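Local coordinates for protein 6-phosphogluconate dehydrogenase (PDB 5U5G) that probably catalyses the NADPH-dependent reduction of (2-oxopropyl)phosphonic acid, its ketone ligand, as a 6-phosphogluconate dehydrogenase-like reductase of fosfomycin biosynthesis, at residues P50-L55 and L84-V89; C65-E70 and R239-E244; T161-P166 and Q170-L175. One frame throughout, in Å; residues are numbered along the deposited sequence.

Interaction 1: P50-L55 and L84-V89; sequences PDIVAL and LACLEV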
loop_
_atom_site.group_PDB
_atom_site.type_symbol
_atom_site.label_atom_id
_atom_site.label_comp_id
_atom_site.label_asym_id
_atom_site.label_seq_id
_atom_site.Cartn_x
_atom_site.Cartn_y
_atom_site.Cartn_z
ATOM N N PRO A 50 -35.180 21.488 -3.776
ATOM C CA PRO A 50 -35.717 21.002 -2.493
ATOM C C PRO A 50 -36.179 19.557 -2.520
ATOM O O PRO A 50 -36.419 18.982 -1.450
ATOM C CB PRO A 50 -36.908 21.944 -2.233
ATOM C CG PRO A 50 -37.360 22.336 -3.618
ATOM C CD PRO A 50 -36.069 22.492 -4.394
ATOM N N ASP A 51 -36.343 18.960 -3.694
ATOM C CA ASP A 51 -36.762 17.572 -3.779
ATOM C C ASP A 51 -36.375 17.038 -5.152
ATOM O O ASP A 51 -35.885 17.775 -6.013
ATOM C CB ASP A 51 -38.264 17.412 -3.487
ATOM C CG ASP A 51 -39.161 18.211 -4.436
ATOM O OD1 ASP A 51 -38.725 18.637 -5.530
ATOM O OD2 ASP A 51 -40.343 18.402 -4.078
ATOM N N ILE A 52 -36.622 15.740 -5.346
ATOM C CA ILE A 52 -36.195 15.028 -6.548
ATOM C C ILE A 52 -37.021 15.441 -7.758
ATOM O O ILE A 52 -36.535 15.399 -8.898
ATOM C CB ILE A 52 -36.262 13.508 -6.278
ATOM C CG1 ILE A 52 -35.293 13.130 -5.156
ATOM C CG2 ILE A 52 -35.968 12.689 -7.523
ATOM C CD1 ILE A 52 -33.929 13.723 -5.310
ATOM N N VAL A 53 -38.272 15.853 -7.538
ATOM C CA VAL A 53 -39.088 16.379 -8.627
ATOM C C VAL A 53 -38.431 17.611 -9.231
ATOM O O VAL A 53 -38.238 17.703 -10.451
ATOM C CB VAL A 53 -40.511 16.695 -8.128
ATOM C CG1 VAL A 53 -41.288 17.477 -9.187
ATOM C CG2 VAL A 53 -41.235 15.415 -7.751
ATOM N N ALA A 54 -38.088 18.585 -8.383
ATOM C CA ALA A 54 -37.460 19.803 -8.873
ATOM C C ALA A 54 -36.137 19.497 -9.553
ATOM O O ALA A 54 -35.792 20.111 -10.571
ATOM C CB ALA A 54 -37.251 20.791 -7.722
ATOM N N LEU A 55 -35.370 18.560 -8.997
ATOM C CA LEU A 55 -34.071 18.265 -9.581
ATOM C C LEU A 55 -34.228 17.649 -10.964
ATOM O O LEU A 55 -33.589 18.094 -11.924
ATOM C CB LEU A 55 -33.280 17.349 -8.650
ATOM C CG LEU A 55 -31.805 17.117 -8.952
ATOM C CD1 LEU A 55 -31.016 18.406 -8.830
ATOM C CD2 LEU A 55 -31.287 16.103 -7.968
ATOM N N LEU A 84 -36.977 6.781 -9.439
ATOM C CA LEU A 84 -37.595 5.928 -10.454
ATOM C C LEU A 84 -38.939 6.485 -10.906
ATOM O O LEU A 84 -39.322 6.313 -12.066
ATOM C CB LEU A 84 -37.749 4.494 -9.931
ATOM C CG LEU A 84 -36.439 3.713 -9.753
ATOM C CD1 LEU A 84 -36.609 2.563 -8.784
ATOM C CD2 LEU A 84 -35.888 3.192 -11.078
ATOM N N ALA A 85 -39.649 7.182 -10.020
ATOM C CA ALA A 85 -40.927 7.782 -10.380
ATOM C C ALA A 85 -40.777 9.048 -11.219
ATOM O O ALA A 85 -41.717 9.415 -11.931
ATOM C CB ALA A 85 -41.729 8.086 -9.110
ATOM N N CYS A 86 -39.626 9.719 -11.166
ATOM C CA CYS A 86 -39.451 11.015 -11.813
ATOM C C CYS A 86 -38.583 10.979 -13.061
ATOM O O CYS A 86 -38.493 11.994 -13.762
ATOM C CB CYS A 86 -38.839 12.026 -10.830
ATOM S SG CYS A 86 -39.781 12.283 -9.334
ATOM N N LEU A 87 -37.933 9.862 -13.353
ATOM C CA LEU A 87 -37.050 9.805 -14.504
ATOM C C LEU A 87 -37.840 9.840 -15.805
ATOM O O LEU A 87 -38.949 9.319 -15.898
ATOM C CB LEU A 87 -36.212 8.538 -14.455
ATOM C CG LEU A 87 -34.782 8.604 -13.938
ATOM C CD1 LEU A 87 -34.630 9.477 -12.687
ATOM C CD2 LEU A 87 -34.467 7.183 -13.644
ATOM N N GLU A 88 -37.246 10.459 -16.817
ATOM C CA GLU A 88 -37.762 10.409 -18.173
ATOM C C GLU A 88 -36.982 9.381 -18.981
ATOM O O GLU A 88 -35.860 9.001 -18.631
ATOM C CB GLU A 88 -37.671 11.778 -18.847
ATOM C CG GLU A 88 -38.745 12.764 -18.387
ATOM C CD GLU A 88 -38.390 14.200 -18.742
ATOM O OE1 GLU A 88 -39.296 15.059 -18.794
ATOM O OE2 GLU A 88 -37.195 14.451 -18.977
ATOM N N VAL A 89 -37.592 8.938 -20.080
ATOM C CA VAL A 89 -36.878 8.101 -21.032
ATOM C C VAL A 89 -35.631 8.835 -21.498
ATOM O O VAL A 89 -35.698 10.005 -21.878
ATOM C CB VAL A 89 -37.800 7.740 -22.210
ATOM C CG1 VAL A 89 -37.036 6.947 -23.257
ATOM C CG2 VAL A 89 -39.017 6.974 -21.711
#

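Interaction 2: C65-E70 and R239-E244; sequences CTAGSE and RCKDLE. With NAP (NADP nicotinamide-adenine-dinucleotide phosphate), chain E; 7VD ((2-oxopropyl)phosphonic acid), chain F.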
loop_
_atom_site.group_PDB
_atom_site.type_symbol
_atom_site.label_atom_id
_atom_site.label_comp_id
_atom_site.label_asym_id
_atom_site.label_seq_id
_atom_site.Cartn_x
_atom_site.Cartn_y
_atom_site.Cartn_z
ATOM N N CYS A 65 -24.511 10.400 -4.480
ATOM C CA CYS A 65 -23.356 10.069 -3.641
ATOM C C CYS A 65 -23.815 10.075 -2.178
ATOM O O CYS A 65 -23.661 11.050 -1.438
ATOM C CB CYS A 65 -22.188 11.028 -3.860
ATOM S SG CYS A 65 -20.694 10.445 -3.065
ATOM N N THR A 66 -24.403 8.960 -1.760
ATOM C CA THR A 66 -24.967 8.807 -0.428
ATOM C C THR A 66 -24.312 7.611 0.240
ATOM O O THR A 66 -23.554 6.870 -0.384
ATOM C CB THR A 66 -26.489 8.615 -0.495
ATOM O OG1 THR A 66 -26.787 7.388 -1.176
ATOM C CG2 THR A 66 -27.157 9.789 -1.251
ATOM N N ALA A 67 -24.598 7.429 1.524
ATOM C CA ALA A 67 -24.068 6.309 2.296
ATOM C C ALA A 67 -25.216 5.517 2.893
ATOM O O ALA A 67 -26.101 6.097 3.531
ATOM C CB ALA A 67 -23.137 6.791 3.417
ATOM N N GLY A 68 -25.206 4.204 2.683
ATOM C CA GLY A 68 -26.138 3.325 3.359
ATOM C C GLY A 68 -27.302 2.893 2.473
ATOM O O GLY A 68 -27.683 3.563 1.502
ATOM N N SER A 69 -27.894 1.755 2.841
ATOM C CA SER A 69 -28.976 1.175 2.053
ATOM C C SER A 69 -30.293 1.915 2.250
ATOM O O SER A 69 -31.133 1.921 1.342
ATOM C CB SER A 69 -29.148 -0.302 2.407
ATOM O OG SER A 69 -29.425 -0.440 3.786
ATOM N N GLU A 70 -30.492 2.560 3.406
ATOM C CA GLU A 70 -31.724 3.320 3.586
ATOM C C GLU A 70 -31.794 4.483 2.599
ATOM O O GLU A 70 -32.871 4.795 2.076
ATOM C CB GLU A 70 -31.847 3.808 5.033
ATOM C CG GLU A 70 -33.233 4.311 5.371
ATOM C CD GLU A 70 -33.394 4.727 6.825
ATOM O OE1 GLU A 70 -34.437 5.344 7.139
ATOM O OE2 GLU A 70 -32.494 4.446 7.654
ATOM N N ARG A 239 -16.556 3.486 6.565
ATOM C CA ARG A 239 -15.595 2.390 6.514
ATOM C C ARG A 239 -16.257 1.068 6.884
ATOM O O ARG A 239 -16.086 0.057 6.188
ATOM C CB ARG A 239 -14.419 2.689 7.454
ATOM C CG ARG A 239 -13.289 1.654 7.417
ATOM C CD ARG A 239 -12.129 2.171 6.567
ATOM N NE ARG A 239 -12.134 1.520 5.275
ATOM C CZ ARG A 239 -11.664 2.036 4.142
ATOM N NH1 ARG A 239 -11.155 3.260 4.095
ATOM N NH2 ARG A 239 -11.737 1.310 3.034
ATOM N N CYS A 240 -17.036 1.064 7.973
ATOM C CA CYS A 240 -17.675 -0.170 8.442
ATOM C C CYS A 240 -18.814 -0.619 7.527
ATOM O O CYS A 240 -19.067 -1.827 7.408
ATOM C CB CYS A 240 -18.178 0.011 9.882
ATOM S SG CYS A 240 -16.834 -0.015 11.130
ATOM N N LYS A 241 -19.508 0.322 6.877
ATOM C CA LYS A 241 -20.465 -0.058 5.844
ATOM C C LYS A 241 -19.791 -0.914 4.776
ATOM O O LYS A 241 -20.313 -1.965 4.381
ATOM C CB LYS A 241 -21.103 1.191 5.222
ATOM C CG LYS A 241 -21.742 0.931 3.847
ATOM C CD LYS A 241 -22.392 2.170 3.238
ATOM C CE LYS A 241 -21.365 3.223 2.780
ATOM N NZ LYS A 241 -20.564 2.836 1.584
ATOM N N ASP A 242 -18.609 -0.491 4.310
ATOM C CA ASP A 242 -17.940 -1.232 3.246
ATOM C C ASP A 242 -17.396 -2.567 3.753
ATOM O O ASP A 242 -17.465 -3.576 3.043
ATOM C CB ASP A 242 -16.833 -0.374 2.623
ATOM C CG ASP A 242 -17.384 0.840 1.885
ATOM O OD1 ASP A 242 -18.623 0.895 1.676
ATOM O OD2 ASP A 242 -16.590 1.742 1.519
ATOM N N LEU A 243 -16.879 -2.598 4.985
ATOM C CA LEU A 243 -16.419 -3.857 5.571
ATOM C C LEU A 243 -17.566 -4.856 5.694
ATOM O O LEU A 243 -17.380 -6.068 5.518
ATOM C CB LEU A 243 -15.804 -3.594 6.947
ATOM C CG LEU A 243 -14.283 -3.578 7.177
ATOM C CD1 LEU A 243 -13.470 -4.130 6.001
ATOM C CD2 LEU A 243 -13.778 -2.222 7.644
ATOM N N GLU A 244 -18.756 -4.363 6.019
ATOM C CA GLU A 244 -19.921 -5.229 6.115
ATOM C C GLU A 244 -20.350 -5.734 4.739
ATOM O O GLU A 244 -20.753 -6.893 4.595
ATOM C CB GLU A 244 -21.055 -4.476 6.813
ATOM C CG GLU A 244 -22.350 -5.260 6.959
ATOM C CD GLU A 244 -22.193 -6.488 7.824
ATOM O OE1 GLU A 244 -21.249 -6.527 8.655
ATOM O OE2 GLU A 244 -23.021 -7.418 7.667
HETATM P PA NAP E . -21.186 11.092 4.531
HETATM O O1A NAP E . -21.573 10.347 5.756
HETATM O O2A NAP E . -20.177 12.212 4.590
HETATM O O5B NAP E . -22.546 11.671 3.774
HETATM C C5B NAP E . -23.449 10.599 3.656
HETATM C C4B NAP E . -24.548 11.058 2.673
HETATM O O4B NAP E . -25.599 10.097 2.584
HETATM C C3B NAP E . -25.139 12.432 3.155
HETATM O O3B NAP E . -25.507 13.183 2.040
HETATM C C2B NAP E . -26.421 11.953 3.864
HETATM O O2B NAP E . -27.434 12.836 3.876
HETATM C C1B NAP E . -26.804 10.783 2.874
HETATM N N9A NAP E . -27.738 9.898 3.543
HETATM C C8A NAP E . -27.482 8.866 4.469
HETATM N N7A NAP E . -28.616 8.263 4.919
HETATM C C5A NAP E . -29.641 8.952 4.253
HETATM C C6A NAP E . -31.040 8.823 4.280
HETATM N N6A NAP E . -31.646 7.871 5.064
HETATM N N1A NAP E . -31.840 9.630 3.537
HETATM C C2A NAP E . -31.194 10.563 2.771
HETATM N N3A NAP E . -29.882 10.802 2.634
HETATM C C4A NAP E . -29.111 9.970 3.399
HETATM O O3 NAP E . -20.614 9.823 3.658
HETATM P PN NAP E . -19.477 10.198 2.595
HETATM O O1N NAP E . -19.834 11.341 1.729
HETATM O O2N NAP E . -18.075 9.946 3.105
HETATM O O5D NAP E . -19.599 8.844 1.501
HETATM C C5D NAP E . -20.647 8.970 0.648
HETATM C C4D NAP E . -20.516 7.848 -0.366
HETATM O O4D NAP E . -19.242 7.953 -1.053
HETATM C C3D NAP E . -20.507 6.456 0.394
HETATM O O3D NAP E . -21.188 5.518 -0.390
HETATM C C2D NAP E . -19.033 6.123 0.482
HETATM O O2D NAP E . -18.771 4.744 0.489
HETATM C C1D NAP E . -18.539 6.730 -0.872
HETATM N N1N NAP E . -17.125 7.044 -0.827
HETATM C C2N NAP E . -16.578 7.905 0.162
HETATM C C3N NAP E . -15.239 8.226 0.096
HETATM C C7N NAP E . -14.645 9.136 1.079
HETATM O O7N NAP E . -13.464 9.486 1.034
HETATM N N7N NAP E . -15.437 9.681 2.075
HETATM C C4N NAP E . -14.350 7.719 -1.009
HETATM C C5N NAP E . -15.020 6.826 -1.956
HETATM C C6N NAP E . -16.310 6.515 -1.840
HETATM P P2B NAP E . -27.389 14.055 5.263
HETATM O O1X NAP E . -26.294 14.937 4.749
HETATM O O2X NAP E . -28.809 14.628 5.235
HETATM O O3X NAP E . -27.052 13.123 6.401
HETATM P P1 7VD F . -11.280 5.847 -0.763
HETATM C C1 7VD F . -12.431 5.990 0.632
HETATM O O2 7VD F . -11.419 4.568 -1.557
HETATM O O3 7VD F . -11.369 7.037 -1.689
HETATM O O4 7VD F . -9.968 5.866 -0.018
HETATM C C6 7VD F . -13.539 4.970 0.699
HETATM O O7 7VD F . -14.078 4.544 -0.322
HETATM C C8 7VD F . -13.927 4.517 2.080
#

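Interaction 3: T161-P166 and Q170-L175; sequences TYVPEP and QRLKIL. With 7VD ((2-oxopropyl)phosphonic acid), chain F.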
loop_
_atom_site.group_PDB
_atom_site.type_symbol
_atom_site.label_atom_id
_atom_site.label_comp_id
_atom_site.label_asym_id
_atom_site.label_seq_id
_atom_site.Cartn_x
_atom_site.Cartn_y
_atom_site.Cartn_z
ATOM N N THR A 161 -12.074 2.835 -15.088
ATOM C CA THR A 161 -12.042 1.433 -15.517
ATOM C C THR A 161 -13.465 0.983 -15.841
ATOM O O THR A 161 -14.298 0.834 -14.940
ATOM C CB THR A 161 -11.414 0.529 -14.449
ATOM O OG1 THR A 161 -10.086 0.973 -14.146
ATOM C CG2 THR A 161 -11.335 -0.915 -14.940
ATOM N N TYR A 162 -13.739 0.745 -17.123
ATOM C CA TYR A 162 -15.062 0.330 -17.573
ATOM C C TYR A 162 -15.168 -1.193 -17.514
ATOM O O TYR A 162 -14.447 -1.897 -18.228
ATOM C CB TYR A 162 -15.313 0.840 -18.992
ATOM C CG TYR A 162 -16.681 0.544 -19.548
ATOM C CD1 TYR A 162 -17.814 0.671 -18.761
ATOM C CD2 TYR A 162 -16.843 0.180 -20.887
ATOM C CE1 TYR A 162 -19.078 0.417 -19.281
ATOM C CE2 TYR A 162 -18.103 -0.070 -21.415
ATOM C CZ TYR A 162 -19.214 0.049 -20.605
ATOM O OH TYR A 162 -20.465 -0.207 -21.110
ATOM N N VAL A 163 -16.054 -1.694 -16.656
ATOM C CA VAL A 163 -16.327 -3.124 -16.549
ATOM C C VAL A 163 -17.840 -3.314 -16.690
ATOM O O VAL A 163 -18.577 -3.293 -15.691
ATOM C CB VAL A 163 -15.760 -3.701 -15.238
ATOM C CG1 VAL A 163 -14.245 -3.913 -15.365
ATOM C CG2 VAL A 163 -16.066 -2.759 -14.036
ATOM N N PRO A 164 -18.332 -3.548 -17.914
ATOM C CA PRO A 164 -19.760 -3.301 -18.211
ATOM C C PRO A 164 -20.747 -4.093 -17.372
ATOM O O PRO A 164 -21.831 -3.575 -17.073
ATOM C CB PRO A 164 -19.877 -3.688 -19.697
ATOM C CG PRO A 164 -18.500 -3.613 -20.243
ATOM C CD PRO A 164 -17.563 -3.932 -19.110
ATOM N N GLU A 165 -20.417 -5.326 -17.003
ATOM C CA GLU A 165 -21.377 -6.205 -16.341
ATOM C C GLU A 165 -21.944 -5.556 -15.082
ATOM O O GLU A 165 -21.175 -5.142 -14.203
ATOM C CB GLU A 165 -20.710 -7.530 -15.980
ATOM C CG GLU A 165 -21.603 -8.481 -15.201
ATOM C CD GLU A 165 -20.866 -9.734 -14.721
ATOM O OE1 GLU A 165 -19.644 -9.655 -14.466
ATOM O OE2 GLU A 165 -21.509 -10.802 -14.610
ATOM N N PRO A 166 -23.271 -5.467 -14.949
ATOM C CA PRO A 166 -23.863 -4.872 -13.741
ATOM C C PRO A 166 -23.380 -5.549 -12.468
ATOM O O PRO A 166 -23.265 -6.776 -12.390
ATOM C CB PRO A 166 -25.367 -5.084 -13.943
ATOM C CG PRO A 166 -25.542 -5.153 -15.440
ATOM C CD PRO A 166 -24.285 -5.824 -15.958
ATOM N N GLN A 170 -19.113 -2.601 -8.305
ATOM C CA GLN A 170 -19.219 -2.637 -6.849
ATOM C C GLN A 170 -18.419 -3.795 -6.274
ATOM O O GLN A 170 -17.821 -3.663 -5.203
ATOM C CB GLN A 170 -20.677 -2.728 -6.391
ATOM C CG GLN A 170 -21.519 -1.469 -6.665
ATOM C CD GLN A 170 -21.038 -0.240 -5.899
ATOM O OE1 GLN A 170 -20.249 -0.337 -4.954
ATOM N NE2 GLN A 170 -21.521 0.915 -6.297
ATOM N N ARG A 171 -18.403 -4.937 -6.966
ATOM C CA ARG A 171 -17.593 -6.062 -6.507
ATOM C C ARG A 171 -16.136 -5.651 -6.363
ATOM O O ARG A 171 -15.500 -5.927 -5.339
ATOM C CB ARG A 171 -17.727 -7.241 -7.476
ATOM C CG ARG A 171 -19.106 -7.876 -7.450
ATOM C CD ARG A 171 -19.290 -9.006 -8.469
ATOM N NE ARG A 171 -20.650 -9.526 -8.332
ATOM C CZ ARG A 171 -21.654 -9.284 -9.174
ATOM N NH1 ARG A 171 -21.467 -8.569 -10.279
ATOM N NH2 ARG A 171 -22.849 -9.789 -8.922
ATOM N N LEU A 172 -15.602 -4.966 -7.379
ATOM C CA LEU A 172 -14.206 -4.539 -7.366
ATOM C C LEU A 172 -13.947 -3.465 -6.308
ATOM O O LEU A 172 -12.905 -3.480 -5.634
ATOM C CB LEU A 172 -13.829 -4.035 -8.756
ATOM C CG LEU A 172 -13.734 -5.163 -9.787
ATOM C CD1 LEU A 172 -13.865 -4.605 -11.193
ATOM C CD2 LEU A 172 -12.409 -5.898 -9.600
ATOM N N LYS A 173 -14.871 -2.515 -6.165
ATOM C CA LYS A 173 -14.703 -1.449 -5.184
ATOM C C LYS A 173 -14.643 -2.008 -3.769
ATOM O O LYS A 173 -13.778 -1.612 -2.977
ATOM C CB LYS A 173 -15.853 -0.433 -5.316
ATOM C CG LYS A 173 -15.986 0.564 -4.132
ATOM C CD LYS A 173 -14.836 1.599 -4.120
ATOM C CE LYS A 173 -14.987 2.591 -2.925
ATOM N NZ LYS A 173 -13.735 3.387 -2.692
ATOM N N ILE A 174 -15.538 -2.953 -3.445
ATOM C CA ILE A 174 -15.598 -3.513 -2.093
ATOM C C ILE A 174 -14.302 -4.257 -1.759
ATOM O O ILE A 174 -13.768 -4.151 -0.647
ATOM C CB ILE A 174 -16.831 -4.431 -1.970
ATOM C CG1 ILE A 174 -18.133 -3.620 -2.074
ATOM C CG2 ILE A 174 -16.796 -5.229 -0.672
ATOM C CD1 ILE A 174 -19.360 -4.485 -2.340
ATOM N N LEU A 175 -13.785 -5.022 -2.712
ATOM C CA LEU A 175 -12.497 -5.691 -2.536
ATOM C C LEU A 175 -11.349 -4.682 -2.429
ATOM O O LEU A 175 -10.423 -4.865 -1.626
ATOM C CB LEU A 175 -12.273 -6.641 -3.708
ATOM C CG LEU A 175 -12.311 -8.163 -3.550
ATOM C CD1 LEU A 175 -12.931 -8.665 -2.269
ATOM C CD2 LEU A 175 -12.988 -8.774 -4.756
HETATM P P1 7VD F . -11.280 5.847 -0.763
HETATM C C1 7VD F . -12.431 5.990 0.632
HETATM O O2 7VD F . -11.419 4.568 -1.557
HETATM O O3 7VD F . -11.369 7.037 -1.689
HETATM O O4 7VD F . -9.968 5.866 -0.018
HETATM C C6 7VD F . -13.539 4.970 0.699
HETATM O O7 7VD F . -14.078 4.544 -0.322
HETATM C C8 7VD F . -13.927 4.517 2.080
HETATM O O HOH W 1 -19.034 -9.419 -11.628
#

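Interaction 1: P50-L55 and L84-V89
V53 and I52, in the first turn of helix 52-58, meet the thiol of C86 on the short, weakly bonded helix about 83-86, an apolar contact within the Rossmann-type NADP-binding domain. Just ahead of this turn, D51 is the N-cap: its OD1 accepts the backbone N-H of A54 at 2.9 Å, approached nearly along the C-O direction and almost straight at 168°. The backbone O of D51 takes the amide of L55, giving the first turn a bond from side chain and from main chain. I52 comes next, its two branches parting. Its CG2 branch faces C86, 4.2 Å from SG, whereas the longer CG1-CD1 branch runs inward toward the sheet, where the side chain packs on I8 of strand 5-8 and H31 of strand 28-31. V53 stands on the outer side of the turn, exposed, and reaches across with one methyl alone. With CG1 anti to the backbone N (chi1 170°), CG2 lies beside that N and is the branch presented to the sulfur. L55, one turn on from D51, turns back to the sheet, onto H29 and I8. Opposite, C86 supplies nearly all of the partner surface, while its neighbours L84 and L87 pack on F111 of helix 101-113 and E88 forms a salt bridge with R60. The contact is therefore small and one-sided, a single thiol between two branched residues. C86 SG, anti to its own carbonyl carbon, comes to 3.8 Å from V53 CG2.

Interaction 2: C65-E70 and R239-E244
K241 lays its aliphatic chain against the backbone of G68 and then bends toward the nicotinamide ribose of NADP, bridging the Rossmann-type domain and the helical domain across the bound cofactor. The tight part is short: K241 CD lies 3.5 Å from G68 N, and K241 CE lies 4.0 Å from A67 CB. G68 takes a positive phi (102°) at the N-cap of helix 69-77, where a CB would press on the carbonyl O of A67. The lysine runs extended as far as CD, then kinks at its last two torsions, both near 70°, and this brings NZ to the two ribose hydroxyls. There NZ donates to NADP O2D at 2.8 Å and, weakly, to O3D. A salt bridge from NZ to D242 OD1, 2.7 Å long and on the syn side of the carboxylate, together with a bond to T98 O, fixes the ammonium further. O3D in turn donates to T66 O at 2.7 Å, so the ribose diol joins the two segments. A67 N reaches the other ribose, bonding to O4B at 3.0 Å. Beyond G68 the fit is loose: S69 and E70 are exposed, and E70 passes its side chain, CG nearest, alongside N6A of the adenine. On the ligand side, R239 spreads one guanidinium face over the methyl C8 of (2-oxopropyl)phosphonic acid and is tied to E180, Y217 and Q279. The ligand carbonyl carbon C6 stands 3.3 Å from nicotinamide C4N, a spacing consistent with hydride transfer from the reduced cofactor. Helix 236-247 packs through L243 on helix 168-196 and on F266 of helix 257-273, while residues 65-68 link strand 61-64 to helix 69-77.

Interaction 3: T161-P166 and Q170-L175
V163 and L172 point their side chains at each other tip to tip, CG2 of the valine 4.0 Å from CD1 of the leucine, where the chain passes from the Rossmann-type cofactor domain into the long helix 168-196 that begins the helical domain, as in 3-hydroxyisobutyrate dehydrogenase relatives. With CG1 anti to the carbonyl carbon (chi1 -78°), V163 CG2 falls between the backbone N and that carbon and is the branch directed at the helix. One residue earlier, R171 reaches back along an extended chain from CG to NE. Its NH1 meets P166 O edge-on, near the guanidinium plane, but the bond is weak at 3.3 Å and bent to 145°. A water reinforces the link, donating to E165 OE1 and accepting a weak bond from the same NH1. The stronger partner of R171 is E105, which forms a salt bridge with NH2. K173 leaves the helix on another side: a kink at chi2 (71°) sends NZ to the ligand carbonyl O7 at 2.7 Å; V123 O and N177 OD1 also accept from it, and phosphonate O2 is 2.8 Å from NZ. V163 and L172 both rest on I138 of strand 135-139, while S203 and L199 of the second subunit cover them in turn. The loop after strand 157-162, one of the two edge strands of this chain's sheet, thus packs on the first turns of helix 168-196, with P101 of helix 101-113 beside R171.

How the interactions relate
Interaction 2 lines the cofactor and ligand site; interaction 3 reaches it through K173 alone, and interaction 1 lies at the periphery of the cofactor domain. Interactions 2 and 3 both touch (2-oxopropyl)phosphonic acid, R239 and K173 coming to it from different helices. Their centres are 16 Å apart, and they meet where D242 O comes within 4.1 Å of I174 CG2, helix 236-247 against helix 168-196. Interaction 1 is centred 24 Å from interaction 2 and 27 Å from interaction 3, touching neither, yet the side chain of I52 is about 9 Å from bound NADP. Along the chain, helix 69-77 of interaction 2 leads on to helix 83-86 of interaction 1.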